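Local coordinates for LIP (PDB 4A1R), which serves as a membrane-bound component of the type VI secretion system of Serratia marcescens, probably as a lipoprotein of the TssJ family, at residues Asp46-Phe49 against Phe50-Gln53; Lys122-Gln125 against Phe126-Asp129. All coordinates share one frame; numbering follows the deposited sequence.

Contact 1 of 2, residues Asp46-Phe49 against Phe50-Gln53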
loop_
_atom_site.group_PDB
_atom_site.type_symbol
_atom_site.label_atom_id
_atom_site.label_comp_id
_atom_site.label_asym_id
_atom_site.label_seq_id
_atom_site.Cartn_x
_atom_site.Cartn_y
_atom_site.Cartn_z
ATOM N N ASP A 46 3.928 12.648 -5.578
ATOM C CA ASP A 46 3.685 13.919 -6.282
ATOM C C ASP A 46 2.570 13.825 -7.344
ATOM O O ASP A 46 1.939 14.817 -7.689
ATOM C CB ASP A 46 4.982 14.397 -6.930
ATOM C CG ASP A 46 4.869 15.808 -7.490
ATOM O OD1 ASP A 46 4.448 16.726 -6.739
ATOM O OD2 ASP A 46 5.174 15.984 -8.690
ATOM N N ALA A 47 2.339 12.635 -7.871
ATOM C CA ALA A 47 1.366 12.474 -8.965
ATOM C C ALA A 47 -0.063 12.854 -8.529
ATOM O O ALA A 47 -0.422 12.716 -7.335
ATOM C CB ALA A 47 1.408 11.051 -9.489
ATOM N N ASP A 48 -0.894 13.345 -9.459
ATOM C CA ASP A 48 -2.291 13.563 -9.055
ATOM C C ASP A 48 -3.132 12.300 -9.062
ATOM O O ASP A 48 -2.737 11.310 -9.689
ATOM C CB ASP A 48 -2.974 14.800 -9.683
ATOM C CG ASP A 48 -3.049 14.764 -11.183
ATOM O OD1 ASP A 48 -3.036 13.684 -11.808
ATOM O OD2 ASP A 48 -3.150 15.873 -11.748
ATOM N N PHE A 49 -4.250 12.305 -8.340
ATOM C CA PHE A 49 -5.110 11.129 -8.249
ATOM C C PHE A 49 -5.476 10.536 -9.599
ATOM O O PHE A 49 -5.330 9.323 -9.803
ATOM C CB PHE A 49 -6.379 11.423 -7.475
ATOM C CG PHE A 49 -7.241 10.208 -7.245
ATOM C CD1 PHE A 49 -6.962 9.322 -6.184
ATOM C CD2 PHE A 49 -8.324 9.927 -8.082
ATOM C CE1 PHE A 49 -7.765 8.201 -5.963
ATOM C CE2 PHE A 49 -9.132 8.813 -7.861
ATOM C CZ PHE A 49 -8.851 7.944 -6.799
ATOM N N PHE A 50 -5.944 11.381 -10.521
ATOM C CA PHE A 50 -6.386 10.853 -11.824
ATOM C C PHE A 50 -5.305 10.096 -12.585
ATOM O O PHE A 50 -5.559 8.990 -13.084
ATOM C CB PHE A 50 -6.940 11.945 -12.731
ATOM C CG PHE A 50 -7.474 11.399 -14.040
ATOM C CD1 PHE A 50 -8.732 10.811 -14.098
ATOM C CD2 PHE A 50 -6.694 11.418 -15.176
ATOM C CE1 PHE A 50 -9.218 10.289 -15.289
ATOM C CE2 PHE A 50 -7.176 10.890 -16.376
ATOM C CZ PHE A 50 -8.435 10.335 -16.425
ATOM N N SER A 51 -4.114 10.693 -12.665
ATOM C CA SER A 51 -2.952 10.099 -13.345
ATOM C C SER A 51 -2.623 8.701 -12.851
ATOM O O SER A 51 -2.465 7.782 -13.639
ATOM C CB SER A 51 -1.724 10.987 -13.161
ATOM O OG SER A 51 -1.915 12.207 -13.838
ATOM N N LEU A 52 -2.518 8.560 -11.535
ATOM C CA LEU A 52 -2.283 7.280 -10.903
ATOM C C LEU A 52 -3.408 6.296 -11.187
ATOM O O LEU A 52 -3.143 5.122 -11.488
ATOM C CB LEU A 52 -2.134 7.478 -9.382
ATOM C CG LEU A 52 -0.845 8.080 -8.847
ATOM C CD1 LEU A 52 -0.930 8.286 -7.331
ATOM C CD2 LEU A 52 0.356 7.197 -9.203
ATOM N N GLN A 53 -4.659 6.759 -11.087
ATOM C CA GLN A 53 -5.803 5.877 -11.300
ATOM C C GLN A 53 -5.899 5.394 -12.754
ATOM O O GLN A 53 -6.142 4.213 -13.010
ATOM C CB GLN A 53 -7.102 6.579 -10.931
ATOM C CG GLN A 53 -8.349 5.709 -11.065
ATOM C CD GLN A 53 -9.608 6.526 -10.856
ATOM O OE1 GLN A 53 -9.853 7.487 -11.593
ATOM N NE2 GLN A 53 -10.419 6.140 -9.893
#

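Contact 2 of 2, residues Lys122-Gln125 against Phe126-Asp129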
loop_
_atom_site.group_PDB
_atom_site.type_symbol
_atom_site.label_atom_id
_atom_site.label_comp_id
_atom_site.label_asym_id
_atom_site.label_seq_id
_atom_site.Cartn_x
_atom_site.Cartn_y
_atom_site.Cartn_z
ATOM N N LYS A 122 22.582 -12.722 6.855
ATOM C CA LYS A 122 23.790 -13.468 6.501
ATOM C C LYS A 122 24.203 -14.431 7.618
ATOM O O LYS A 122 24.742 -15.507 7.346
ATOM C CB LYS A 122 24.948 -12.545 6.108
ATOM C CG LYS A 122 25.213 -11.407 7.072
ATOM C CD LYS A 122 26.681 -11.005 7.033
ATOM C CE LYS A 122 26.845 -9.509 7.240
ATOM N NZ LYS A 122 28.217 -9.051 6.874
ATOM N N VAL A 123 23.920 -14.042 8.864
ATOM C CA VAL A 123 24.177 -14.883 10.039
ATOM C C VAL A 123 22.920 -15.688 10.429
ATOM O O VAL A 123 22.963 -16.914 10.562
ATOM C CB VAL A 123 24.708 -14.031 11.216
ATOM C CG1 VAL A 123 24.717 -14.825 12.520
ATOM C CG2 VAL A 123 26.086 -13.486 10.906
ATOM N N TRP A 124 21.792 -15.004 10.593
ATOM C CA TRP A 124 20.527 -15.671 10.887
ATOM C C TRP A 124 19.810 -16.085 9.622
ATOM O O TRP A 124 18.717 -15.620 9.320
ATOM C CB TRP A 124 19.682 -14.770 11.776
ATOM C CG TRP A 124 20.468 -14.438 13.002
ATOM C CD1 TRP A 124 21.283 -13.348 13.226
ATOM C CD2 TRP A 124 20.605 -15.283 14.192
ATOM N NE1 TRP A 124 21.871 -13.425 14.478
ATOM C CE2 TRP A 124 21.502 -14.576 15.098
ATOM C CE3 TRP A 124 20.056 -16.507 14.591
ATOM C CZ2 TRP A 124 21.865 -15.105 16.336
ATOM C CZ3 TRP A 124 20.413 -17.019 15.833
ATOM C CH2 TRP A 124 21.285 -16.329 16.692
ATOM N N GLN A 125 20.416 -17.009 8.892
ATOM C CA GLN A 125 19.969 -17.364 7.540
ATOM C C GLN A 125 18.548 -17.902 7.436
ATOM O O GLN A 125 17.934 -17.822 6.375
ATOM C CB GLN A 125 20.930 -18.399 6.946
ATOM C CG GLN A 125 22.385 -17.947 6.913
ATOM C CD GLN A 125 22.909 -17.714 5.501
ATOM O OE1 GLN A 125 22.514 -18.396 4.553
ATOM N NE2 GLN A 125 23.826 -16.766 5.363
ATOM N N PHE A 126 18.023 -18.497 8.502
ATOM C CA PHE A 126 16.727 -19.151 8.416
ATOM C C PHE A 126 15.549 -18.376 9.029
ATOM O O PHE A 126 14.487 -18.936 9.274
ATOM C CB PHE A 126 16.848 -20.562 8.973
ATOM C CG PHE A 126 17.665 -21.463 8.083
ATOM C CD1 PHE A 126 19.043 -21.429 8.117
ATOM C CD2 PHE A 126 17.032 -22.285 7.151
ATOM C CE1 PHE A 126 19.785 -22.252 7.273
ATOM C CE2 PHE A 126 17.766 -23.114 6.321
ATOM C CZ PHE A 126 19.142 -23.075 6.373
ATOM N N SER A 127 15.766 -17.094 9.266
ATOM C CA SER A 127 14.754 -16.211 9.847
ATOM C C SER A 127 13.633 -16.033 8.822
ATOM O O SER A 127 13.874 -16.227 7.639
ATOM C CB SER A 127 15.381 -14.869 10.182
ATOM O OG SER A 127 16.480 -15.054 11.060
ATOM N N PRO A 128 12.399 -15.712 9.264
ATOM C CA PRO A 128 11.343 -15.564 8.229
ATOM C C PRO A 128 11.682 -14.431 7.261
ATOM O O PRO A 128 12.246 -13.423 7.678
ATOM C CB PRO A 128 10.090 -15.220 9.033
ATOM C CG PRO A 128 10.377 -15.655 10.439
ATOM C CD PRO A 128 11.869 -15.611 10.637
ATOM N N ASP A 129 11.388 -14.603 5.974
ATOM C CA ASP A 129 11.728 -13.555 5.025
ATOM C C ASP A 129 10.470 -12.962 4.375
ATOM O O ASP A 129 10.460 -12.617 3.194
ATOM C CB ASP A 129 12.738 -14.039 3.979
ATOM C CG ASP A 129 12.131 -15.012 3.002
ATOM O OD1 ASP A 129 11.376 -15.909 3.450
ATOM O OD2 ASP A 129 12.404 -14.869 1.790
HETATM O O HOH W 1 15.571 -16.704 5.570
#

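Contact 1 of 2, residues Asp46-Phe49 against Phe50-Gln53
Asp48 turns its carboxylate back over the first turn of the helix that follows it, where OD1 takes two bonds from Ser51. Ser51 OG donates to Asp48 OD1 at 2.7 Å, on the syn side and 26° out of the carboxylate plane. The backbone N of Ser51 reaches the same OD1 at 3.3 Å from the other face of that plane. With chi1 at 61°, CG of Asp48 sits between its own N and carbonyl carbon, which points OD1 at the N-H of Ser51: an N-cap. Beyond the cap, a weak Leu52 N to Asp48 O bond comes first, then Gln53 N donates to Phe49 O at 2.9 Å.

One turn apart on the helix, Phe49 and Gln53 cross at a slant, ring and amide planes 65° apart, with Gln53 NE2 3.6 Å from Phe49 CE2. That amide nitrogen is hydrogen-bonded to Glu97. Just before the cap, Ala47 CB packs on Leu52 CG at 3.8 Å, the pairing of a hydrophobic staple.

The capped turn opens helix 49-60 after helix 42-46. Trp106 meets the Phe49 ring edge-to-face, and Arg107 in strand 107-111 and Arg34 in strand 31-38 donate to Ala47 O and Leu52 O respectively, tying the helix start to the antiparallel sheet.

Contact 2 of 2, residues Lys122-Gln125 against Phe126-Asp129
Ser127 grips the carbonyl oxygen of Trp124 twice. Its hydroxyl OG donates to Trp124 O at 2.9 Å, tilted 30° from the carbonyl plane, while its backbone N reaches the same oxygen at 3.3 Å, standing 47° above that plane. Both donors come from one face of the carbonyl. The Ser127 torsion accounts for the pairing: with chi1 at -57°, OG stands beside the residue's own N and opposite its carbonyl carbon, which lets hydroxyl and amide share one acceptor. The same rotation lays OG alongside Trp124 CB, 3.3 Å away.

At the next corner the Phe126 ring leans back on the preceding residue, its CD1 3.8 Å from Gln125 CB. A water donates to both Gln125 O and Ser127 O, at 2.7 Å each, and so clips the two backbone oxygens together.

Farther back, Val123 CG1 rests 3.7 Å above one face of the Trp124 indole, offset toward its rim. The Gln125 chain, bent at its second torsion, folds back toward Lys122 O, although the NE2 to O separation there is too short to be trusted in detail. Tyr121, which touches the Ser127 side chain, bonds Pro128 O through its hydroxyl, and Ser8 bonds the Asp129 carboxylate. Trp124, Gln125, Phe126 and Ser127 also touch crystal neighbours, so the lattice may influence these surface side chains.

Two turns overlap here: an inverse gamma turn centred on Trp124, whose closing bond is weak, and a type I beta turn from Trp124 to Ser127. The second is reinforced by the serine hydroxyl at its last position, and it lies in the surface loop leading to strand 130-138.

Contact 1 precedes contact 2 in the chain, and the two lie on opposite sides of the molecule's centre, about 38 Å apart between centres and about 25 Å between nearest atoms, without touching. They share no helix or strand. Contact 1 belongs to the helical connection between strands 31-38 and 64-72, both in the antiparallel sheet of the beta-sandwich. Contact 2 belongs to the loop that runs from strand 107-111 of that sheet to strand 130-138 of the mixed sheet, and so passes from one layer to the other. One caps a helix and the other turns a loop, both in connections outside the strands, and they shape separate surfaces of the protein.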